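Local coordinates for ATP-dependent helicase FUN30 (PDB 5GN1), which uses ATP hydrolysis to remodel nucleosomes and promotes DNA end resection at double-strand breaks, seen here through the C-terminal part of its ATPase domain, at residues I126-L134 with K145-S153; G267-V276 with R294-N305. All blocks are in the same frame, centred on the assembly; numbering follows the deposited sequence.

Contact 1 (I126-L134 with K145-S153); sequences ITKMSDAIL and KEYIKEDMS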
loop_
_atom_site.group_PDB
_atom_site.type_symbol
_atom_site.label_atom_id
_atom_site.label_comp_id
_atom_site.label_asym_id
_atom_site.label_seq_id
_atom_site.Cartn_x
_atom_site.Cartn_y
_atom_site.Cartn_z
ATOM N N ILE A 126 13.925 11.618 14.492
ATOM C CA ILE A 126 14.489 12.214 13.306
ATOM C C ILE A 126 15.445 13.335 13.608
ATOM O O ILE A 126 16.349 13.621 12.835
ATOM C CB ILE A 126 13.402 12.593 12.310
ATOM C CG1 ILE A 126 12.494 13.620 12.898
ATOM C CG2 ILE A 126 12.609 11.371 11.909
ATOM C CD1 ILE A 126 11.446 14.062 11.927
ATOM N N THR A 127 15.258 13.962 14.759
ATOM C CA THR A 127 16.149 15.034 15.150
ATOM C C THR A 127 17.533 14.456 15.235
ATOM O O THR A 127 18.431 14.966 14.636
ATOM C CB THR A 127 15.742 15.605 16.490
ATOM O OG1 THR A 127 14.481 16.246 16.375
ATOM C CG2 THR A 127 16.734 16.587 16.954
ATOM N N LYS A 128 17.689 13.324 15.888
ATOM C CA LYS A 128 19.006 12.708 15.988
ATOM C C LYS A 128 19.499 12.197 14.639
ATOM O O LYS A 128 20.708 12.206 14.388
ATOM C CB LYS A 128 18.985 11.572 17.020
ATOM C CG LYS A 128 18.194 11.876 18.304
ATOM C CD LYS A 128 18.549 13.246 18.931
ATOM C CE LYS A 128 17.294 13.956 19.456
ATOM N NZ LYS A 128 17.572 15.250 20.172
ATOM N N MET A 129 18.597 11.740 13.758
ATOM C CA MET A 129 19.035 11.255 12.448
ATOM C C MET A 129 19.451 12.407 11.540
ATOM O O MET A 129 20.360 12.262 10.710
ATOM C CB MET A 129 17.922 10.452 11.767
ATOM C CG MET A 129 17.471 9.220 12.504
ATOM S SD MET A 129 15.980 8.538 11.748
ATOM C CE MET A 129 16.589 8.178 10.113
ATOM N N SER A 130 18.780 13.530 11.702
ATOM C CA SER A 130 19.162 14.681 10.939
ATOM C C SER A 130 20.537 15.207 11.335
ATOM O O SER A 130 21.354 15.432 10.476
ATOM C CB SER A 130 18.118 15.756 11.021
ATOM O OG SER A 130 17.903 16.198 12.305
ATOM N N ASP A 131 20.817 15.335 12.623
ATOM C CA ASP A 131 22.129 15.804 13.045
ATOM C C ASP A 131 23.145 14.814 12.527
ATOM O O ASP A 131 24.170 15.161 12.021
ATOM C CB ASP A 131 22.213 15.881 14.576
ATOM C CG ASP A 131 23.658 15.924 15.097
ATOM O OD1 ASP A 131 24.179 14.886 15.551
ATOM O OD2 ASP A 131 24.277 17.001 15.046
ATOM N N ALA A 132 22.793 13.561 12.652
ATOM C CA ALA A 132 23.608 12.448 12.278
ATOM C C ALA A 132 24.005 12.304 10.826
ATOM O O ALA A 132 25.131 12.031 10.548
ATOM C CB ALA A 132 22.871 11.200 12.708
ATOM N N ILE A 133 23.082 12.495 9.892
ATOM C CA ILE A 133 23.381 12.304 8.476
ATOM C C ILE A 133 24.379 13.247 7.818
ATOM O O ILE A 133 24.874 12.945 6.750
ATOM C CB ILE A 133 22.130 12.311 7.590
ATOM C CG1 ILE A 133 22.470 11.718 6.260
ATOM C CG2 ILE A 133 21.592 13.713 7.435
ATOM C CD1 ILE A 133 21.282 11.256 5.476
ATOM N N LEU A 134 24.662 14.372 8.435
ATOM C CA LEU A 134 25.592 15.323 7.819
ATOM C C LEU A 134 26.988 14.750 7.530
ATOM O O LEU A 134 27.604 15.031 6.534
ATOM C CB LEU A 134 25.774 16.529 8.731
ATOM C CG LEU A 134 24.483 17.294 8.994
ATOM C CD1 LEU A 134 24.299 17.885 10.369
ATOM C CD2 LEU A 134 24.308 18.380 7.967
ATOM N N LYS A 145 20.267 21.778 9.205
ATOM C CA LYS A 145 19.621 20.784 9.993
ATOM C C LYS A 145 18.149 20.881 10.000
ATOM O O LYS A 145 17.537 19.870 9.873
ATOM C CB LYS A 145 20.225 20.671 11.372
ATOM C CG LYS A 145 21.650 20.137 11.364
ATOM C CD LYS A 145 22.318 20.026 12.742
ATOM C CE LYS A 145 23.730 19.456 12.598
ATOM N NZ LYS A 145 24.525 19.304 13.839
ATOM N N GLU A 146 17.567 22.051 10.155
ATOM C CA GLU A 146 16.122 22.099 10.095
ATOM C C GLU A 146 15.597 21.799 8.701
ATOM O O GLU A 146 14.382 21.671 8.536
ATOM C CB GLU A 146 15.656 23.458 10.618
ATOM C CG GLU A 146 16.110 23.640 12.057
ATOM C CD GLU A 146 15.639 22.489 12.937
ATOM O OE1 GLU A 146 14.440 22.467 13.288
ATOM O OE2 GLU A 146 16.454 21.592 13.249
ATOM N N TYR A 147 16.481 21.632 7.714
ATOM C CA TYR A 147 16.074 21.255 6.365
ATOM C C TYR A 147 15.974 19.737 6.218
ATOM O O TYR A 147 14.932 19.227 5.790
ATOM C CB TYR A 147 17.039 21.845 5.316
ATOM C CG TYR A 147 16.888 23.354 5.093
ATOM C CD1 TYR A 147 16.018 24.114 5.873
ATOM C CD2 TYR A 147 17.600 24.009 4.088
ATOM C CE1 TYR A 147 15.881 25.480 5.677
ATOM C CE2 TYR A 147 17.460 25.382 3.879
ATOM C CZ TYR A 147 16.595 26.106 4.675
ATOM O OH TYR A 147 16.438 27.459 4.486
ATOM N N ILE A 148 17.033 19.004 6.579
ATOM C CA ILE A 148 16.971 17.544 6.507
ATOM C C ILE A 148 15.899 17.003 7.446
ATOM O O ILE A 148 15.218 16.017 7.132
ATOM C CB ILE A 148 18.345 16.928 6.813
ATOM C CG1 ILE A 148 19.361 17.475 5.830
ATOM C CG2 ILE A 148 18.290 15.406 6.801
ATOM C CD1 ILE A 148 19.195 16.873 4.494
ATOM N N LYS A 149 15.731 17.637 8.608
ATOM C CA LYS A 149 14.753 17.145 9.570
ATOM C C LYS A 149 13.337 17.434 9.102
ATOM O O LYS A 149 12.429 16.622 9.314
ATOM C CB LYS A 149 15.001 17.758 10.948
ATOM C CG LYS A 149 14.137 17.151 12.039
ATOM C CD LYS A 149 14.323 17.841 13.383
ATOM C CE LYS A 149 13.006 17.892 14.154
ATOM N NZ LYS A 149 13.167 18.487 15.513
ATOM N N GLU A 150 13.121 18.588 8.470
ATOM C CA GLU A 150 11.818 18.844 7.872
ATOM C C GLU A 150 11.517 17.836 6.770
ATOM O O GLU A 150 10.381 17.371 6.649
ATOM C CB GLU A 150 11.750 20.266 7.325
ATOM C CG GLU A 150 10.331 20.761 7.109
ATOM C CD GLU A 150 10.287 22.122 6.439
ATOM O OE1 GLU A 150 11.355 22.591 5.980
ATOM O OE2 GLU A 150 9.190 22.722 6.381
ATOM N N ASP A 151 12.521 17.497 5.953
ATOM C CA ASP A 151 12.348 16.467 4.932
ATOM C C ASP A 151 11.965 15.136 5.565
ATOM O O ASP A 151 11.045 14.453 5.097
ATOM C CB ASP A 151 13.630 16.306 4.107
ATOM C CG ASP A 151 13.766 17.354 2.999
ATOM O OD1 ASP A 151 12.948 18.302 2.944
ATOM O OD2 ASP A 151 14.712 17.232 2.194
ATOM N N MET A 152 12.678 14.744 6.624
ATOM C CA MET A 152 12.376 13.491 7.312
ATOM C C MET A 152 10.982 13.500 7.927
ATOM O O MET A 152 10.291 12.477 7.907
ATOM C CB MET A 152 13.425 13.222 8.382
ATOM C CG MET A 152 14.757 12.771 7.830
ATOM S SD MET A 152 15.992 12.677 9.146
ATOM C CE MET A 152 17.361 11.992 8.257
ATOM N N SER A 153 10.551 14.634 8.485
ATOM C CA SER A 153 9.239 14.691 9.135
ATOM C C SER A 153 8.094 14.344 8.189
ATOM O O SER A 153 7.017 13.965 8.656
ATOM C CB SER A 153 8.983 16.073 9.732
ATOM O OG SER A 153 8.423 16.967 8.777
#
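Ser130 is the small knob at the middle of this helix pair: its side chain drops among Lys145, Ile148, Lys149 and Met152, with CB 3.7 Å from Lys149 CB. Its OG stays with its own helix, close to the carbonyls of Ile126 and Thr127. Lys149 runs alongside this knob: CG is anti to the backbone N (chi1 -172°), CB and CG lie against Ser130 OG, and a bend at chi3 brings the end to Thr127. There NZ donates to Thr127 OG1 at 2.7 Å, an oxygen that is also hydrogen-bonded to Asp123 O one turn back. With an alanine at Lys149, Thr127 OG1 would probably lose its charged donor and Ile126 CG1 the methylene beside it. On the other flank Met152 lies extended, sliding past Ile126 in the opposite direction; its SD rests 3.8 Å from Ile126 O, and its CE ends 3.9 Å from Met129 CB. Ile126 CD1 reaches on to the backbone N of Ser153, 3.6 Å away. Farther along, Ile133 CG2 meets Ile148 CG2 at 3.8 Å with the two side chains at about a right angle. At the exposed margin, extended Lys145 puts NZ on the anti lone pair of Asp131 OD2, a 2.6 Å salt bridge. Behind this layer, Leu160 and Leu163 of helix 157-166 back Met152, and Leu171 backs Ile133. The axes approach to 8.6 Å at 131°, a knob-into-hole pair in the helical insertion between strands 49-56 and 205-209, consistent with the helical protrusion of the second RecA-like lobe in SNF2-family enzymes.

Contact 2 (G267-V276 with R294-N305); sequences GINLVCANNV and RAHRVGQTKEVN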
loop_
_atom_site.group_PDB
_atom_site.type_symbol
_atom_site.label_atom_id
_atom_site.label_comp_id
_atom_site.label_asym_id
_atom_site.label_seq_id
_atom_site.Cartn_x
_atom_site.Cartn_y
_atom_site.Cartn_z
ATOM N N GLY A 267 -1.142 -5.039 -21.002
ATOM C CA GLY A 267 -1.270 -6.141 -21.948
ATOM C C GLY A 267 -0.248 -7.250 -21.783
ATOM O O GLY A 267 0.149 -7.866 -22.775
ATOM N N ILE A 268 0.192 -7.523 -20.553
ATOM C CA ILE A 268 1.159 -8.590 -20.309
ATOM C C ILE A 268 0.399 -9.874 -20.022
ATOM O O ILE A 268 -0.748 -9.862 -19.558
ATOM C CB ILE A 268 2.137 -8.246 -19.163
ATOM C CG1 ILE A 268 1.384 -8.022 -17.852
ATOM C CG2 ILE A 268 2.974 -7.024 -19.520
ATOM C CD1 ILE A 268 2.263 -7.503 -16.728
ATOM N N ASN A 269 1.059 -10.998 -20.291
ATOM C CA ASN A 269 0.460 -12.327 -20.226
ATOM C C ASN A 269 1.184 -13.143 -19.159
ATOM O O ASN A 269 2.356 -13.484 -19.330
ATOM C CB ASN A 269 0.545 -13.006 -21.594
ATOM C CG ASN A 269 -0.232 -14.303 -21.651
ATOM O OD1 ASN A 269 -0.135 -15.132 -20.752
ATOM N ND2 ASN A 269 -1.022 -14.478 -22.704
ATOM N N LEU A 270 0.484 -13.483 -18.077
ATOM C CA LEU A 270 1.089 -14.176 -16.939
ATOM C C LEU A 270 0.329 -15.453 -16.604
ATOM O O LEU A 270 0.068 -15.747 -15.435
ATOM C CB LEU A 270 1.166 -13.249 -15.710
ATOM C CG LEU A 270 2.059 -12.023 -15.924
ATOM C CD1 LEU A 270 1.926 -10.974 -14.821
ATOM C CD2 LEU A 270 3.486 -12.478 -16.069
ATOM N N VAL A 271 0.015 -16.276 -17.618
ATOM C CA VAL A 271 -0.820 -17.454 -17.378
ATOM C C VAL A 271 -0.081 -18.557 -16.631
ATOM O O VAL A 271 -0.685 -19.573 -16.278
ATOM C CB VAL A 271 -1.429 -18.035 -18.672
ATOM C CG1 VAL A 271 -2.384 -17.023 -19.314
ATOM C CG2 VAL A 271 -0.357 -18.485 -19.645
ATOM N N CYS A 272 1.214 -18.381 -16.365
ATOM C CA CYS A 272 1.881 -19.391 -15.550
ATOM C C CYS A 272 1.493 -19.304 -14.076
ATOM O O CYS A 272 1.889 -20.179 -13.298
ATOM C CB CYS A 272 3.401 -19.296 -15.704
ATOM S SG CYS A 272 4.076 -17.666 -15.383
ATOM N N ALA A 273 0.753 -18.274 -13.671
ATOM C CA ALA A 273 0.137 -18.213 -12.352
ATOM C C ALA A 273 -1.364 -18.444 -12.495
ATOM O O ALA A 273 -1.964 -17.995 -13.471
ATOM C CB ALA A 273 0.384 -16.846 -11.700
ATOM N N ASN A 274 -1.979 -19.145 -11.531
ATOM C CA ASN A 274 -3.437 -19.273 -11.521
ATOM C C ASN A 274 -4.047 -18.763 -10.220
ATOM O O ASN A 274 -5.190 -19.110 -9.899
ATOM C CB ASN A 274 -3.890 -20.716 -11.809
ATOM C CG ASN A 274 -3.518 -21.697 -10.710
ATOM O OD1 ASN A 274 -2.374 -21.755 -10.266
ATOM N ND2 ASN A 274 -4.492 -22.504 -10.284
ATOM N N ASN A 275 -3.309 -17.927 -9.476
ATOM C CA ASN A 275 -3.814 -17.271 -8.280
ATOM C C ASN A 275 -3.506 -15.787 -8.359
ATOM O O ASN A 275 -2.457 -15.386 -8.867
ATOM C CB ASN A 275 -3.210 -17.851 -7.008
ATOM C CG ASN A 275 -3.502 -19.326 -6.869
ATOM O OD1 ASN A 275 -4.527 -19.717 -6.305
ATOM N ND2 ASN A 275 -2.607 -20.152 -7.385
ATOM N N VAL A 276 -4.434 -14.978 -7.855
ATOM C CA VAL A 276 -4.303 -13.531 -7.869
ATOM C C VAL A 276 -4.748 -13.019 -6.506
ATOM O O VAL A 276 -5.822 -13.389 -6.025
ATOM C CB VAL A 276 -5.135 -12.885 -8.999
ATOM C CG1 VAL A 276 -5.076 -11.357 -8.868
ATOM C CG2 VAL A 276 -4.612 -13.314 -10.373
ATOM N N ARG A 294 -4.570 -10.704 -16.179
ATOM C CA ARG A 294 -3.200 -11.060 -16.559
ATOM C C ARG A 294 -2.993 -12.566 -16.449
ATOM O O ARG A 294 -2.213 -13.143 -17.210
ATOM C CB ARG A 294 -2.165 -10.322 -15.691
ATOM C CG ARG A 294 -2.209 -8.782 -15.744
ATOM C CD ARG A 294 -2.318 -8.260 -17.172
ATOM N NE ARG A 294 -3.711 -8.037 -17.555
ATOM C CZ ARG A 294 -4.135 -7.942 -18.808
ATOM N NH1 ARG A 294 -3.270 -8.088 -19.810
ATOM N NH2 ARG A 294 -5.422 -7.724 -19.057
ATOM N N ALA A 295 -3.705 -13.210 -15.529
ATOM C CA ALA A 295 -3.705 -14.652 -15.334
ATOM C C ALA A 295 -4.877 -15.335 -16.025
ATOM O O ALA A 295 -4.705 -16.403 -16.630
ATOM C CB ALA A 295 -3.749 -14.976 -13.834
ATOM N N HIS A 296 -6.065 -14.730 -15.956
ATOM C CA HIS A 296 -7.287 -15.318 -16.509
ATOM C C HIS A 296 -7.442 -14.804 -17.931
ATOM O O HIS A 296 -8.100 -13.793 -18.183
ATOM C CB HIS A 296 -8.501 -14.987 -15.648
ATOM C CG HIS A 296 -9.804 -15.385 -16.274
ATOM N ND1 HIS A 296 -10.192 -16.703 -16.408
ATOM C CD2 HIS A 296 -10.785 -14.643 -16.841
ATOM C CE1 HIS A 296 -11.363 -16.752 -17.018
ATOM N NE2 HIS A 296 -11.742 -15.517 -17.295
ATOM N N ARG A 297 -6.814 -15.506 -18.872
ATOM C CA ARG A 297 -6.807 -15.089 -20.266
ATOM C C ARG A 297 -6.458 -16.297 -21.122
ATOM O O ARG A 297 -6.098 -17.365 -20.618
ATOM C CB ARG A 297 -5.821 -13.936 -20.502
ATOM C CG ARG A 297 -4.364 -14.325 -20.204
ATOM C CD ARG A 297 -3.401 -13.159 -20.310
ATOM N NE ARG A 297 -3.431 -12.517 -21.622
ATOM C CZ ARG A 297 -4.054 -11.368 -21.878
ATOM N NH1 ARG A 297 -4.710 -10.731 -20.912
ATOM N NH2 ARG A 297 -4.032 -10.863 -23.105
ATOM N N VAL A 298 -6.564 -16.104 -22.436
ATOM C CA VAL A 298 -6.303 -17.181 -23.386
ATOM C C VAL A 298 -4.897 -17.718 -23.173
ATOM O O VAL A 298 -3.929 -16.957 -23.059
ATOM C CB VAL A 298 -6.515 -16.679 -24.821
ATOM C CG1 VAL A 298 -6.215 -17.780 -25.825
ATOM C CG2 VAL A 298 -7.943 -16.170 -24.992
ATOM N N GLY A 299 -4.782 -19.039 -23.096
ATOM C CA GLY A 299 -3.538 -19.701 -22.771
ATOM C C GLY A 299 -3.519 -20.294 -21.382
ATOM O O GLY A 299 -2.727 -21.210 -21.118
ATOM N N GLN A 300 -4.370 -19.791 -20.489
ATOM C CA GLN A 300 -4.472 -20.317 -19.138
ATOM C C GLN A 300 -5.111 -21.697 -19.170
ATOM O O GLN A 300 -6.145 -21.896 -19.810
ATOM C CB GLN A 300 -5.299 -19.370 -18.265
ATOM C CG GLN A 300 -5.595 -19.905 -16.894
ATOM C CD GLN A 300 -4.339 -20.067 -16.037
ATOM O OE1 GLN A 300 -3.900 -21.183 -15.788
ATOM N NE2 GLN A 300 -3.774 -18.942 -15.563
ATOM N N THR A 301 -4.499 -22.652 -18.481
ATOM C CA THR A 301 -5.002 -24.015 -18.473
ATOM C C THR A 301 -5.665 -24.408 -17.164
ATOM O O THR A 301 -6.266 -25.480 -17.094
ATOM C CB THR A 301 -3.873 -25.016 -18.767
ATOM O OG1 THR A 301 -2.925 -24.994 -17.698
ATOM C CG2 THR A 301 -3.163 -24.666 -20.066
ATOM N N LYS A 302 -5.568 -23.590 -16.127
ATOM C CA LYS A 302 -6.164 -23.920 -14.847
ATOM C C LYS A 302 -7.223 -22.886 -14.490
ATOM O O LYS A 302 -7.257 -21.788 -15.053
ATOM C CB LYS A 302 -5.090 -23.990 -13.759
ATOM C CG LYS A 302 -3.974 -24.965 -14.084
ATOM C CD LYS A 302 -2.938 -24.983 -12.976
ATOM C CE LYS A 302 -1.778 -25.927 -13.303
ATOM N NZ LYS A 302 -0.756 -25.887 -12.226
ATOM N N GLU A 303 -8.104 -23.252 -13.554
ATOM C CA GLU A 303 -9.017 -22.267 -12.989
ATOM C C GLU A 303 -8.213 -21.242 -12.198
ATOM O O GLU A 303 -7.237 -21.589 -11.527
ATOM C CB GLU A 303 -10.062 -22.947 -12.096
ATOM C CG GLU A 303 -11.111 -23.742 -12.894
ATOM C CD GLU A 303 -12.208 -24.367 -12.029
ATOM O OE1 GLU A 303 -12.371 -23.980 -10.850
ATOM O OE2 GLU A 303 -12.925 -25.251 -12.546
ATOM N N VAL A 304 -8.604 -19.972 -12.296
ATOM C CA VAL A 304 -7.890 -18.875 -11.645
ATOM C C VAL A 304 -8.679 -18.436 -10.422
ATOM O O VAL A 304 -9.880 -18.143 -10.516
ATOM C CB VAL A 304 -7.659 -17.703 -12.615
ATOM C CG1 VAL A 304 -7.189 -16.430 -11.863
ATOM C CG2 VAL A 304 -6.656 -18.107 -13.687
ATOM N N ASN A 305 -8.013 -18.391 -9.272
ATOM C CA ASN A 305 -8.638 -17.984 -8.024
ATOM C C ASN A 305 -8.122 -16.609 -7.628
ATOM O O ASN A 305 -6.910 -16.391 -7.555
ATOM C CB ASN A 305 -8.371 -18.998 -6.923
ATOM C CG ASN A 305 -9.271 -20.214 -7.034
ATOM O OD1 ASN A 305 -8.875 -21.253 -7.573
ATOM N ND2 ASN A 305 -10.496 -20.083 -6.541
HETATM O O HOH W 1 -1.880 -12.158 -24.304
HETATM O O HOH W 2 -1.497 -17.245 -23.883
HETATM O O HOH W 3 -1.650 -21.447 -14.515
HETATM O O HOH W 4 -1.589 -22.071 -17.891
#
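Ile268 begins the contact by offering its carbonyl O to Arg294 NH1 at 3.1 Å, with the acceptor tilted out of the guanidinium plane. The Arg294 chain bends at chi2 and chi3, and its NE is held by Gln290 O. At Asn269, ND2 shares water 1 with Arg297 NH2 and water 2 with Val298 O; Arg297 NH1 binds Asp293 O. Leu270 N then donates to Arg294 O at 2.9 Å. Val271 sets CG1 on Arg297 CG, 3.5 Å away, and CG2 beside Gly299. The carbonyl of Ala273 takes Gln300 NE2 at 2.9 Å; the same amide nitrogen donates to Ala295 O, while Gln300 OE1 receives Lys302 N. Asn274 ND2 points nearly straight down the Glu303 carbonyl, at 3.1 Å, and Asn274 O accepts Asn305 N. Parallel pairing begins with Asn275 beside Asn305, and Val276 N closes on Asn305 O at 2.9 Å while Val276 CG2 packs on Ala295 CB. The Arg294 guanidinium and the Gln300 and Asn274 amides thus take up backbone carbonyls ahead of the paired strands of a beta-alpha-beta unit, in loops that by sequence probably belong to helicase motifs V and VI of the second RecA-like lobe.

Following the chain from the N terminus, the edge strand 49-56 comes first, and a long helix, 60-82, and two shorter ones lead away from the sheet to contact 1. There segments 126-134 and 145-153 meet across a ten-residue link holding helix 137-140, so a short loop closes within the helical part. The chain then returns to build the RecA-like sheet, and only after strand 256-260 does contact 2 open, on the run into strand 275-278; it passes helix 285-292 and closes on the run into strand 304-311, which lies beside strand 49-56. The two loops run in series, neither nesting nor crossing. The centres of contact 1 and contact 2 lie about 47 Å apart, on opposite sides of the chain's centre.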